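Local coordinates for protein cyclic GMP-AMP synthase-like receptor (Tribolium castaneum, PDB 7LT2) that senses double-stranded RNA and, in response, joins ATP and GTP into 2',3'-cGAMP, a cyclic dinucleotide signal of innate immunity, at residues L141-L146 / I168-G173; N147-P150 / T156-L159; S212-S217 / Y323-K328; V250-K255 / H287-K292. One frame throughout, in Å; residues are numbered along the deposited sequence.

Interaction 1. Residues L141-L146 / I168-G173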
loop_
_atom_site.group_PDB
_atom_site.type_symbol
_atom_site.label_atom_id
_atom_site.label_comp_id
_atom_site.label_asym_id
_atom_site.label_seq_id
_atom_site.Cartn_x
_atom_site.Cartn_y
_atom_site.Cartn_z
ATOM N N LEU A 141 3.452 3.465 -21.953
ATOM C CA LEU A 141 2.042 3.186 -22.211
ATOM C C LEU A 141 1.137 4.236 -21.575
ATOM O O LEU A 141 0.142 4.656 -22.178
ATOM C CB LEU A 141 1.689 1.790 -21.699
ATOM C CG LEU A 141 0.228 1.356 -21.777
ATOM C CD1 LEU A 141 -0.319 1.502 -23.196
ATOM C CD2 LEU A 141 0.101 -0.072 -21.285
ATOM N N VAL A 142 1.466 4.678 -20.361
ATOM C CA VAL A 142 0.672 5.717 -19.712
ATOM C C VAL A 142 0.738 7.024 -20.500
ATOM O O VAL A 142 -0.288 7.680 -20.718
ATOM C CB VAL A 142 1.125 5.893 -18.252
ATOM C CG1 VAL A 142 0.471 7.121 -17.635
ATOM C CG2 VAL A 142 0.767 4.637 -17.454
ATOM N N GLN A 143 1.937 7.411 -20.957
ATOM C CA GLN A 143 2.072 8.613 -21.779
ATOM C C GLN A 143 1.259 8.492 -23.063
ATOM O O GLN A 143 0.540 9.420 -23.451
ATOM C CB GLN A 143 3.549 8.867 -22.110
ATOM C CG GLN A 143 4.424 9.243 -20.921
ATOM C CD GLN A 143 4.285 10.703 -20.527
ATOM O OE1 GLN A 143 3.443 11.423 -21.058
ATOM N NE2 GLN A 143 5.114 11.143 -19.588
ATOM N N LYS A 144 1.378 7.349 -23.742
ATOM C CA LYS A 144 0.616 7.117 -24.964
ATOM C C LYS A 144 -0.876 7.280 -24.715
ATOM O O LYS A 144 -1.585 7.897 -25.521
ATOM C CB LYS A 144 0.930 5.718 -25.500
ATOM C CG LYS A 144 0.384 5.415 -26.880
ATOM C CD LYS A 144 0.753 3.996 -27.287
ATOM C CE LYS A 144 0.252 3.671 -28.689
ATOM N NZ LYS A 144 0.767 2.339 -29.121
ATOM N N THR A 145 -1.359 6.751 -23.589
ATOM C CA THR A 145 -2.778 6.819 -23.249
ATOM C C THR A 145 -3.205 8.245 -22.924
ATOM O O THR A 145 -4.246 8.714 -23.402
ATOM C CB THR A 145 -3.060 5.884 -22.073
ATOM O OG1 THR A 145 -2.707 4.541 -22.433
ATOM C CG2 THR A 145 -4.534 5.927 -21.688
ATOM N N LEU A 146 -2.412 8.953 -22.110
ATOM C CA LEU A 146 -2.733 10.339 -21.769
ATOM C C LEU A 146 -2.913 11.205 -23.014
ATOM O O LEU A 146 -3.773 12.093 -23.039
ATOM C CB LEU A 146 -1.641 10.917 -20.867
ATOM C CG LEU A 146 -1.562 10.379 -19.433
ATOM C CD1 LEU A 146 -0.214 10.724 -18.818
ATOM C CD2 LEU A 146 -2.686 10.940 -18.586
ATOM N N ILE A 168 -7.615 15.101 -14.596
ATOM C CA ILE A 168 -6.450 14.282 -14.295
ATOM C C ILE A 168 -5.205 15.052 -14.707
ATOM O O ILE A 168 -5.044 15.413 -15.881
ATOM C CB ILE A 168 -6.507 12.915 -14.994
ATOM C CG1 ILE A 168 -7.647 12.073 -14.424
ATOM C CG2 ILE A 168 -5.193 12.179 -14.818
ATOM C CD1 ILE A 168 -7.701 10.688 -15.010
ATOM N N ASN A 169 -4.339 15.315 -13.738
ATOM C CA ASN A 169 -3.009 15.841 -13.974
ATOM C C ASN A 169 -2.002 14.726 -13.723
ATOM O O ASN A 169 -2.311 13.729 -13.068
ATOM C CB ASN A 169 -2.740 17.052 -13.076
ATOM C CG ASN A 169 -3.647 18.227 -13.402
ATOM O OD1 ASN A 169 -3.458 18.905 -14.415
ATOM N ND2 ASN A 169 -4.633 18.474 -12.549
ATOM N N TRP A 170 -0.799 14.872 -14.272
ATOM C CA TRP A 170 0.148 13.773 -14.152
ATOM C C TRP A 170 1.573 14.294 -14.088
ATOM O O TRP A 170 1.887 15.393 -14.559
ATOM C CB TRP A 170 0.031 12.781 -15.309
ATOM C CG TRP A 170 0.516 13.354 -16.570
ATOM C CD1 TRP A 170 1.800 13.342 -17.044
ATOM C CD2 TRP A 170 -0.260 14.064 -17.526
ATOM N NE1 TRP A 170 1.864 13.995 -18.247
ATOM C CE2 TRP A 170 0.610 14.449 -18.567
ATOM C CE3 TRP A 170 -1.610 14.406 -17.613
ATOM C CZ2 TRP A 170 0.173 15.155 -19.681
ATOM C CZ3 TRP A 170 -2.041 15.101 -18.719
ATOM C CH2 TRP A 170 -1.154 15.475 -19.737
ATOM N N TRP A 171 2.437 13.455 -13.525
ATOM C CA TRP A 171 3.855 13.739 -13.343
ATOM C C TRP A 171 4.528 12.442 -12.918
ATOM O O TRP A 171 3.866 11.457 -12.588
ATOM C CB TRP A 171 4.080 14.844 -12.302
ATOM C CG TRP A 171 3.438 14.545 -10.972
ATOM C CD1 TRP A 171 3.991 13.860 -9.929
ATOM C CD2 TRP A 171 2.121 14.927 -10.547
ATOM N NE1 TRP A 171 3.098 13.787 -8.884
ATOM C CE2 TRP A 171 1.945 14.435 -9.238
ATOM C CE3 TRP A 171 1.075 15.636 -11.146
ATOM C CZ2 TRP A 171 0.762 14.621 -8.522
ATOM C CZ3 TRP A 171 -0.100 15.823 -10.432
ATOM C CH2 TRP A 171 -0.243 15.322 -9.132
ATOM N N LYS A 172 5.855 12.453 -12.909
ATOM C CA LYS A 172 6.625 11.278 -12.504
ATOM C C LYS A 172 7.612 11.696 -11.421
ATOM O O LYS A 172 8.679 12.237 -11.719
ATOM C CB LYS A 172 7.332 10.653 -13.700
ATOM C CG LYS A 172 7.941 9.302 -13.416
ATOM C CD LYS A 172 8.332 8.608 -14.707
ATOM C CE LYS A 172 9.007 7.279 -14.429
ATOM N NZ LYS A 172 10.298 7.470 -13.715
ATOM N N GLY A 173 7.253 11.458 -10.165
ATOM C CA GLY A 173 8.127 11.722 -9.043
ATOM C C GLY A 173 8.809 10.491 -8.501
ATOM O O GLY A 173 9.427 10.555 -7.433
#
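Leu146, close to the C-terminal end of helix 131-147, sets a methyl group on the indole face of Trp170 in strand 164-171, an example of how an aliphatic-aromatic contact can help seat a helix on a sheet, here within the Mab-21 nucleotidyltransferase domain. The tight part is a CH-pi interaction: Leu146 CD1 stands 3.5 Å from the centroid of the five-membered ring of Trp170, 11° off the ring normal. The second branch broadens the footprint, with Leu146 CD2 lying 3.8 Å from Trp170 CE3 at the neighbouring corner of the benzo ring. The two side chains run past each other in opposite senses. At Trp170, chi1 (70°) wedges CG between the backbone N and the carbonyl carbon, and chi2 (88°) stands the ring across the CB-CG bond; together they lay a face against Leu146.

One turn back along the helix, the contact slackens. Gln143 and Trp170 are both partly exposed, and the glutamine chain folds at chi2 to bring OE1 within 4.1 Å of Trp170 NE1, too long for a hydrogen bond; the amide plane is perpendicular to the indole. Elsewhere the indole meets the ring of Trp151 and the side chains of Met177 and Leu179, while Leu146 also rests on Phe35 of helix 18-42. The chemistry is therefore almost wholly dispersive: between these two segments, cohesion comes mainly from methyl groups fitted to a pi surface, and the neighbouring amide adds cover at the margin rather than a directional bond.

Interaction 2. Residues N147-P150 / T156-L159; sequences NTLP and TCEL
Pro150 and Glu158 face each other across the start of a beta hairpin, and their contact illustrates how proline can enter an antiparallel ladder while giving only half of the usual bonding. The polar part centres on one oxygen. Glu158 N donates to Pro150 O over 2.8 Å with an N-H...O angle of 155°, the donor tilted 20° from the carbonyl plane. The same oxygen receives a CA-H...O contact from the preceding residue, Cys157 CA lying 3.2 Å from Pro150 O. No return bond can form, because proline has no N-H; instead Pro150 CD sits 3.7 Å from Glu158 O, putting a methylene where a donor would otherwise stand.

The apolar part belongs to Leu149, whose CG, set anti to the carbonyl carbon (chi1 -58°), directs both branches at Cys157 and Leu159. Leu149 CD2 meets Leu159 CD2 at 3.8 Å, and Leu149 CD1 is 3.9 Å from the same Leu159 CD2 methyl, so that methyl nestles against both ends of the fork. Leu149 CD1 also reaches toward sulfur, 4.0 Å from Cys157 SG. Cys157 and Leu159, two residues apart on the strand, thus offer one apolar flank to the incoming loop, whereas the extended chain of Glu158 leads away and hydrogen-bonds through OE1 to His167.

This junction lies where the chain leaves helix 131-147 for the short strand 151-152. Strand 156-161 pairs on its other side with strand 164-171, through backbone bonds of Cys157 with Ile168 and Leu159 with Phe166, while helix 18-42 lies against the leucines, Phe35 and Gln38 touching Leu149 and Thr34 touching Leu159.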
loop_
_atom_site.group_PDB
_atom_site.type_symbol
_atom_site.label_atom_id
_atom_site.label_comp_id
_atom_site.label_asym_id
_atom_site.label_seq_id
_atom_site.Cartn_x
_atom_site.Cartn_y
_atom_site.Cartn_z
ATOM N N ASN A 147 -2.118 10.958 -24.060
ATOM C CA ASN A 147 -2.206 11.762 -25.277
ATOM C C ASN A 147 -3.525 11.584 -26.017
ATOM O O ASN A 147 -3.905 12.471 -26.792
ATOM C CB ASN A 147 -1.057 11.424 -26.236
ATOM C CG ASN A 147 0.285 11.915 -25.741
ATOM O OD1 ASN A 147 0.367 12.846 -24.943
ATOM N ND2 ASN A 147 1.353 11.295 -26.231
ATOM N N THR A 148 -4.226 10.467 -25.809
ATOM C CA THR A 148 -5.477 10.215 -26.509
ATOM C C THR A 148 -6.696 10.770 -25.782
ATOM O O THR A 148 -7.801 10.711 -26.330
ATOM C CB THR A 148 -5.676 8.710 -26.734
ATOM O OG1 THR A 148 -5.930 8.061 -25.479
ATOM C CG2 THR A 148 -4.446 8.098 -27.379
ATOM N N LEU A 149 -6.526 11.297 -24.581
ATOM C CA LEU A 149 -7.644 11.804 -23.804
ATOM C C LEU A 149 -7.874 13.276 -24.105
ATOM O O LEU A 149 -6.959 13.985 -24.534
ATOM C CB LEU A 149 -7.377 11.614 -22.310
ATOM C CG LEU A 149 -7.122 10.177 -21.849
ATOM C CD1 LEU A 149 -6.868 10.133 -20.347
ATOM C CD2 LEU A 149 -8.280 9.272 -22.227
ATOM N N PRO A 150 -9.098 13.769 -23.906
ATOM C CA PRO A 150 -9.345 15.208 -24.062
ATOM C C PRO A 150 -8.574 15.991 -23.013
ATOM O O PRO A 150 -8.598 15.650 -21.828
ATOM C CB PRO A 150 -10.861 15.341 -23.856
ATOM C CG PRO A 150 -11.409 13.962 -23.955
ATOM C CD PRO A 150 -10.315 13.035 -23.528
ATOM N N THR A 156 -4.291 19.080 -18.846
ATOM C CA THR A 156 -5.165 18.451 -17.868
ATOM C C THR A 156 -6.165 17.581 -18.616
ATOM O O THR A 156 -6.927 18.088 -19.444
ATOM C CB THR A 156 -5.885 19.509 -17.030
ATOM O OG1 THR A 156 -4.922 20.270 -16.288
ATOM C CG2 THR A 156 -6.862 18.852 -16.070
ATOM N N CYS A 157 -6.154 16.278 -18.337
ATOM C CA CYS A 157 -7.096 15.368 -18.977
ATOM C C CYS A 157 -8.478 15.526 -18.366
ATOM O O CYS A 157 -8.615 15.752 -17.160
ATOM C CB CYS A 157 -6.654 13.916 -18.821
ATOM S SG CYS A 157 -5.023 13.576 -19.421
ATOM N N GLU A 158 -9.509 15.390 -19.197
ATOM C CA GLU A 158 -10.890 15.438 -18.730
ATOM C C GLU A 158 -11.560 14.104 -19.016
ATOM O O GLU A 158 -11.624 13.673 -20.173
ATOM C CB GLU A 158 -11.656 16.584 -19.389
ATOM C CG GLU A 158 -13.061 16.767 -18.833
ATOM C CD GLU A 158 -13.675 18.094 -19.223
ATOM O OE1 GLU A 158 -13.442 19.095 -18.494
ATOM O OE2 GLU A 158 -14.380 18.139 -20.247
ATOM N N LEU A 159 -12.050 13.453 -17.962
ATOM C CA LEU A 159 -12.768 12.193 -18.059
ATOM C C LEU A 159 -14.127 12.326 -17.385
ATOM O O LEU A 159 -14.282 13.043 -16.391
ATOM C CB LEU A 159 -11.994 11.041 -17.403
ATOM C CG LEU A 159 -10.630 10.634 -17.960
ATOM C CD1 LEU A 159 -10.155 9.367 -17.275
ATOM C CD2 LEU A 159 -10.695 10.436 -19.465
#

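Interaction 3. Residues S212-S217 / Y323-K328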
loop_
_atom_site.group_PDB
_atom_site.type_symbol
_atom_site.label_atom_id
_atom_site.label_comp_id
_atom_site.label_asym_id
_atom_site.label_seq_id
_atom_site.Cartn_x
_atom_site.Cartn_y
_atom_site.Cartn_z
ATOM N N SER A 212 4.167 -19.292 4.947
ATOM C CA SER A 212 3.168 -19.830 4.035
ATOM C C SER A 212 1.923 -18.942 4.005
ATOM O O SER A 212 1.667 -18.148 4.913
ATOM C CB SER A 212 2.788 -21.256 4.438
ATOM O OG SER A 212 2.142 -21.270 5.697
ATOM N N ASN A 213 1.153 -19.090 2.935
ATOM C CA ASN A 213 -0.082 -18.332 2.752
ATOM C C ASN A 213 -1.116 -18.744 3.794
ATOM O O ASN A 213 -1.455 -19.933 3.879
ATOM C CB ASN A 213 -0.611 -18.574 1.335
ATOM C CG ASN A 213 -1.825 -17.727 0.995
ATOM O OD1 ASN A 213 -2.311 -16.947 1.813
ATOM N ND2 ASN A 213 -2.319 -17.876 -0.230
ATOM N N PRO A 214 -1.640 -17.815 4.603
ATOM C CA PRO A 214 -2.692 -18.197 5.556
ATOM C C PRO A 214 -4.034 -18.469 4.903
ATOM O O PRO A 214 -4.895 -19.083 5.547
ATOM C CB PRO A 214 -2.763 -16.992 6.504
ATOM C CG PRO A 214 -2.303 -15.850 5.685
ATOM C CD PRO A 214 -1.236 -16.409 4.769
ATOM N N PHE A 215 -4.251 -18.042 3.660
ATOM C CA PHE A 215 -5.541 -18.209 2.984
ATOM C C PHE A 215 -5.353 -18.808 1.594
ATOM O O PHE A 215 -5.746 -18.208 0.590
ATOM C CB PHE A 215 -6.271 -16.871 2.894
ATOM C CG PHE A 215 -6.271 -16.098 4.177
ATOM C CD1 PHE A 215 -6.983 -16.551 5.273
ATOM C CD2 PHE A 215 -5.563 -14.917 4.286
ATOM C CE1 PHE A 215 -6.983 -15.844 6.457
ATOM C CE2 PHE A 215 -5.558 -14.206 5.468
ATOM C CZ PHE A 215 -6.268 -14.667 6.554
ATOM N N PRO A 216 -4.782 -20.015 1.502
ATOM C CA PRO A 216 -4.471 -20.565 0.173
ATOM C C PRO A 216 -5.696 -20.865 -0.676
ATOM O O PRO A 216 -5.573 -20.891 -1.906
ATOM C CB PRO A 216 -3.686 -21.844 0.496
ATOM C CG PRO A 216 -4.147 -22.236 1.845
ATOM C CD PRO A 216 -4.397 -20.946 2.578
ATOM N N SER A 217 -6.875 -21.063 -0.079
ATOM C CA SER A 217 -8.048 -21.342 -0.901
ATOM C C SER A 217 -8.753 -20.073 -1.375
ATOM O O SER A 217 -9.168 -20.004 -2.537
ATOM C CB SER A 217 -9.030 -22.244 -0.142
ATOM O OG SER A 217 -9.772 -21.517 0.815
ATOM N N TYR A 323 10.483 -8.664 9.086
ATOM C CA TYR A 323 9.519 -8.755 8.001
ATOM C C TYR A 323 8.627 -9.965 8.244
ATOM O O TYR A 323 9.115 -11.067 8.504
ATOM C CB TYR A 323 10.275 -8.862 6.672
ATOM C CG TYR A 323 9.441 -8.911 5.409
ATOM C CD1 TYR A 323 8.316 -8.111 5.246
ATOM C CD2 TYR A 323 9.812 -9.740 4.357
ATOM C CE1 TYR A 323 7.573 -8.157 4.077
ATOM C CE2 TYR A 323 9.079 -9.792 3.192
ATOM C CZ TYR A 323 7.963 -9.002 3.054
ATOM O OH TYR A 323 7.240 -9.065 1.879
ATOM N N TYR A 324 7.312 -9.744 8.220
ATOM C CA TYR A 324 6.387 -10.792 8.644
ATOM C C TYR A 324 6.468 -12.020 7.747
ATOM O O TYR A 324 6.260 -13.147 8.213
ATOM C CB TYR A 324 4.961 -10.242 8.669
ATOM C CG TYR A 324 3.912 -11.256 9.062
ATOM C CD1 TYR A 324 3.789 -11.682 10.380
ATOM C CD2 TYR A 324 3.041 -11.783 8.116
ATOM C CE1 TYR A 324 2.826 -12.609 10.744
ATOM C CE2 TYR A 324 2.074 -12.702 8.474
ATOM C CZ TYR A 324 1.977 -13.116 9.787
ATOM O OH TYR A 324 1.020 -14.037 10.144
ATOM N N TRP A 325 6.781 -11.825 6.468
ATOM C CA TRP A 325 6.776 -12.906 5.494
ATOM C C TRP A 325 8.146 -13.529 5.271
ATOM O O TRP A 325 8.225 -14.624 4.706
ATOM C CB TRP A 325 6.215 -12.393 4.163
ATOM C CG TRP A 325 4.845 -11.827 4.328
ATOM C CD1 TRP A 325 4.508 -10.511 4.438
ATOM C CD2 TRP A 325 3.624 -12.567 4.441
ATOM N NE1 TRP A 325 3.148 -10.384 4.600
ATOM C CE2 TRP A 325 2.582 -11.633 4.603
ATOM C CE3 TRP A 325 3.310 -13.930 4.406
ATOM C CZ2 TRP A 325 1.244 -12.017 4.736
ATOM C CZ3 TRP A 325 1.987 -14.310 4.535
ATOM C CH2 TRP A 325 0.969 -13.356 4.703
ATOM N N CYS A 326 9.221 -12.868 5.697
ATOM C CA CYS A 326 10.575 -13.398 5.523
ATOM C C CYS A 326 11.406 -12.847 6.683
ATOM O O CYS A 326 11.923 -11.731 6.615
ATOM C CB CYS A 326 11.147 -13.005 4.170
ATOM S SG CYS A 326 12.698 -13.813 3.725
ATOM N N ARG A 327 11.521 -13.646 7.747
ATOM C CA ARG A 327 12.007 -13.133 9.025
ATOM C C ARG A 327 13.457 -12.670 8.976
ATOM O O ARG A 327 13.860 -11.853 9.813
ATOM C CB ARG A 327 11.842 -14.195 10.111
ATOM C CG ARG A 327 12.407 -15.548 9.733
ATOM C CD ARG A 327 12.379 -16.502 10.912
ATOM N NE ARG A 327 13.202 -16.016 12.013
ATOM C CZ ARG A 327 14.526 -16.081 12.042
ATOM N NH1 ARG A 327 15.215 -16.594 11.035
ATOM N NH2 ARG A 327 15.176 -15.618 13.106
ATOM N N LYS A 328 14.251 -13.163 8.023
ATOM C CA LYS A 328 15.646 -12.749 7.933
ATOM C C LYS A 328 15.811 -11.297 7.498
ATOM O O LYS A 328 16.939 -10.793 7.501
ATOM C CB LYS A 328 16.404 -13.669 6.976
ATOM C CG LYS A 328 16.789 -14.997 7.600
ATOM C CD LYS A 328 17.711 -15.788 6.689
ATOM C CE LYS A 328 18.557 -16.773 7.484
ATOM N NZ LYS A 328 17.731 -17.691 8.314
#
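Trp325 presents the outer edge of its indole to Pro214 and Ser212, a case of a large ring joining two loops that have no regular secondary structure. From CB, the first torsion (chi1 -57°) sets CG anti to the carbonyl carbon and leads the ring out toward the 212-217 loop. On the pyrrole side, CD1 lies 3.9 Å from Tyr323 CE1, which sits in the plane of the indole, and NE1 is hydrogen-bonded to Glu248. Over one face comes Tyr324 CD2, 3.5 Å above the ring and centred on it. The far rim makes the contact with the other loop: Trp325 CZ3 is 3.9 Å from Ser212 O, and at the tip Trp325 CH2 is 3.8 Å from Pro214 CD, the proline running at about a right angle to the indole.

The receiving loop is shaped by an Asx turn, in which Asn213 OD1 accepts from Phe215 N over 2.9 Å, the donor standing above the amide plane. Glu248 and the nearby Tyr279 probably bind ATP, by analogy with related enzymes. The arrangement thus belongs to the seam between the nucleotidyltransferase and HhH/H2TH-like domains of this mab-21 family enzyme, bordering the probable nucleotide pocket.

Interaction 4. Residues V250-K255 / H287-K292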
loop_
_atom_site.group_PDB
_atom_site.type_symbol
_atom_site.label_atom_id
_atom_site.label_comp_id
_atom_site.label_asym_id
_atom_site.label_seq_id
_atom_site.Cartn_x
_atom_site.Cartn_y
_atom_site.Cartn_z
ATOM N N VAL A 250 -6.708 -9.220 4.693
ATOM C CA VAL A 250 -7.634 -10.152 5.335
ATOM C C VAL A 250 -7.243 -10.375 6.792
ATOM O O VAL A 250 -8.106 -10.428 7.678
ATOM C CB VAL A 250 -7.693 -11.481 4.556
ATOM C CG1 VAL A 250 -8.667 -12.460 5.220
ATOM C CG2 VAL A 250 -8.096 -11.227 3.116
ATOM N N LEU A 251 -5.940 -10.482 7.067
ATOM C CA LEU A 251 -5.465 -10.694 8.433
ATOM C C LEU A 251 -5.910 -9.576 9.374
ATOM O O LEU A 251 -6.239 -9.836 10.539
ATOM C CB LEU A 251 -3.938 -10.817 8.449
ATOM C CG LEU A 251 -3.311 -12.144 8.013
ATOM C CD1 LEU A 251 -1.798 -12.008 7.918
ATOM C CD2 LEU A 251 -3.691 -13.259 8.992
ATOM N N ILE A 252 -5.932 -8.326 8.894
ATOM C CA ILE A 252 -6.288 -7.204 9.765
ATOM C C ILE A 252 -7.786 -6.927 9.804
ATOM O O ILE A 252 -8.225 -6.072 10.589
ATOM C CB ILE A 252 -5.558 -5.904 9.357
ATOM C CG1 ILE A 252 -5.960 -5.468 7.944
ATOM C CG2 ILE A 252 -4.041 -6.056 9.496
ATOM C CD1 ILE A 252 -5.331 -4.161 7.498
ATOM N N ASP A 253 -8.585 -7.627 8.998
ATOM C CA ASP A 253 -10.016 -7.378 8.897
ATOM C C ASP A 253 -10.759 -8.122 10.001
ATOM O O ASP A 253 -10.252 -9.083 10.584
ATOM C CB ASP A 253 -10.532 -7.828 7.525
ATOM C CG ASP A 253 -11.797 -7.105 7.089
ATOM O OD1 ASP A 253 -12.290 -6.209 7.811
ATOM O OD2 ASP A 253 -12.308 -7.442 6.001
ATOM N N ASN A 254 -11.979 -7.659 10.282
ATOM C CA ASN A 254 -12.871 -8.293 11.256
ATOM C C ASN A 254 -12.190 -8.453 12.616
ATOM O O ASN A 254 -12.251 -9.505 13.255
ATOM C CB ASN A 254 -13.384 -9.639 10.725
ATOM C CG ASN A 254 -14.402 -10.286 11.651
ATOM O OD1 ASN A 254 -15.183 -9.600 12.318
ATOM N ND2 ASN A 254 -14.379 -11.615 11.718
ATOM N N LYS A 255 -11.527 -7.381 13.068
ATOM C CA LYS A 255 -10.829 -7.413 14.347
ATOM C C LYS A 255 -11.119 -6.172 15.183
ATOM O O LYS A 255 -10.273 -5.730 15.966
ATOM C CB LYS A 255 -9.326 -7.606 14.146
ATOM C CG LYS A 255 -8.982 -9.054 13.796
ATOM C CD LYS A 255 -7.491 -9.308 13.715
ATOM C CE LYS A 255 -7.195 -10.802 13.641
ATOM N NZ LYS A 255 -7.696 -11.446 12.393
ATOM N N HIS A 287 2.524 -9.395 13.646
ATOM C CA HIS A 287 3.094 -10.284 14.654
ATOM C C HIS A 287 2.171 -10.425 15.856
ATOM O O HIS A 287 2.012 -11.525 16.395
ATOM C CB HIS A 287 4.463 -9.770 15.095
ATOM C CG HIS A 287 5.513 -9.897 14.043
ATOM N ND1 HIS A 287 5.886 -11.113 13.511
ATOM C CD2 HIS A 287 6.266 -8.963 13.415
ATOM C CE1 HIS A 287 6.830 -10.923 12.607
ATOM N NE2 HIS A 287 7.080 -9.629 12.531
ATOM N N ILE A 288 1.561 -9.320 16.298
ATOM C CA ILE A 288 0.648 -9.381 17.439
ATOM C C ILE A 288 -0.574 -10.234 17.109
ATOM O O ILE A 288 -1.052 -11.005 17.951
ATOM C CB ILE A 288 0.252 -7.962 17.887
ATOM C CG1 ILE A 288 1.470 -7.216 18.427
ATOM C CG2 ILE A 288 -0.835 -8.023 18.955
ATOM C CD1 ILE A 288 1.168 -5.806 18.845
ATOM N N ILE A 289 -1.097 -10.112 15.883
ATOM C CA ILE A 289 -2.200 -10.973 15.455
ATOM C C ILE A 289 -1.815 -12.440 15.589
ATOM O O ILE A 289 -2.612 -13.270 16.045
ATOM C CB ILE A 289 -2.616 -10.643 14.008
ATOM C CG1 ILE A 289 -3.388 -9.329 13.946
ATOM C CG2 ILE A 289 -3.453 -11.781 13.415
ATOM C CD1 ILE A 289 -3.537 -8.803 12.530
ATOM N N GLU A 290 -0.592 -12.785 15.182
ATOM C CA GLU A 290 -0.150 -14.175 15.251
ATOM C C GLU A 290 -0.016 -14.639 16.697
ATOM O O GLU A 290 -0.320 -15.794 17.017
ATOM C CB GLU A 290 1.177 -14.332 14.502
ATOM C CG GLU A 290 1.843 -15.699 14.658
ATOM C CD GLU A 290 1.046 -16.842 14.030
ATOM O OE1 GLU A 290 0.090 -16.582 13.269
ATOM O OE2 GLU A 290 1.385 -18.014 14.299
ATOM N N GLN A 291 0.415 -13.742 17.584
ATOM C CA GLN A 291 0.679 -14.104 18.972
ATOM C C GLN A 291 -0.596 -14.189 19.801
ATOM O O GLN A 291 -0.713 -15.057 20.671
ATOM C CB GLN A 291 1.634 -13.088 19.598
ATOM C CG GLN A 291 2.059 -13.436 21.012
ATOM C CD GLN A 291 2.798 -14.758 21.075
ATOM O OE1 GLN A 291 3.797 -14.956 20.382
ATOM N NE2 GLN A 291 2.305 -15.673 21.901
ATOM N N LYS A 292 -1.549 -13.300 19.555
ATOM C CA LYS A 292 -2.710 -13.149 20.419
ATOM C C LYS A 292 -3.819 -14.110 20.015
ATOM O O LYS A 292 -3.982 -14.446 18.840
ATOM C CB LYS A 292 -3.243 -11.714 20.366
ATOM C CG LYS A 292 -2.316 -10.662 20.944
ATOM C CD LYS A 292 -2.105 -10.866 22.429
ATOM C CE LYS A 292 -1.304 -9.714 23.004
ATOM N NZ LYS A 292 -0.910 -9.931 24.417
#
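The flat group here is the carbonyl of Leu251, and Ile289 covers one of its faces: Ile289 CD1 lies 3.5 Å from Leu251 O and stands over the carbonyl plane rather than in it. On the other side of that plane, though tilted only 21° from it, Lys255 NZ donates to Leu251 O over 2.9 Å. The contact joins the end of helix 245-251, in the nucleotidyltransferase domain, to helix 278-291 of the HhH/H2TH-like domain, and exemplifies an isoleucine of one domain packed on the other.

Lys255 is both a donor to the carbonyl and an apolar neighbour of Ile289. Its chain is extended until chi4 (65°), where it bends to bring the ammonium back to the carbonyl; its aliphatic part meanwhile lies obliquely across Ile289, with Lys255 CE 3.9 Å from Ile289 CG2. The buried isoleucine thus has a hydrocarbon neighbour although a charge lies close by. Leu258 of the next helix also touches Ile289.

The same helix end carries a metal site: Ile289, Glu290, Lys292 and Asp293 are assigned to it, and the manganese ion lies about 5 Å from the Ile289 side chain. Ile252 adds a further apolar touch, its CG2 methyl lying 4.1 Å from Ile289 CD1.

Interactions 1 and 2 share one sheet within the nucleotidyltransferase domain: 147-150 / 156-159 is nested inside the chain loop closed by 141-146 / 168-173, and the neighbouring strands are linked by Asn169 OD1 and Thr156 OG1 at 2.7 Å. Interactions 3 and 4 lie on the opposite side of the chain's centre, each joining the two domains, and meet where Phe215 packs on Val250 and Leu251. All are partly buried, but interaction 3 is the most surface-like, interaction 2 mixed, and interactions 1 and 4 involve no fully exposed residue. Interaction 2 alone has a hydrogen bond between its segments; interaction 1 relies on CH-pi packing, interaction 3 on an indole edge, and interaction 4 on aliphatic packing beside an internal lysine bond.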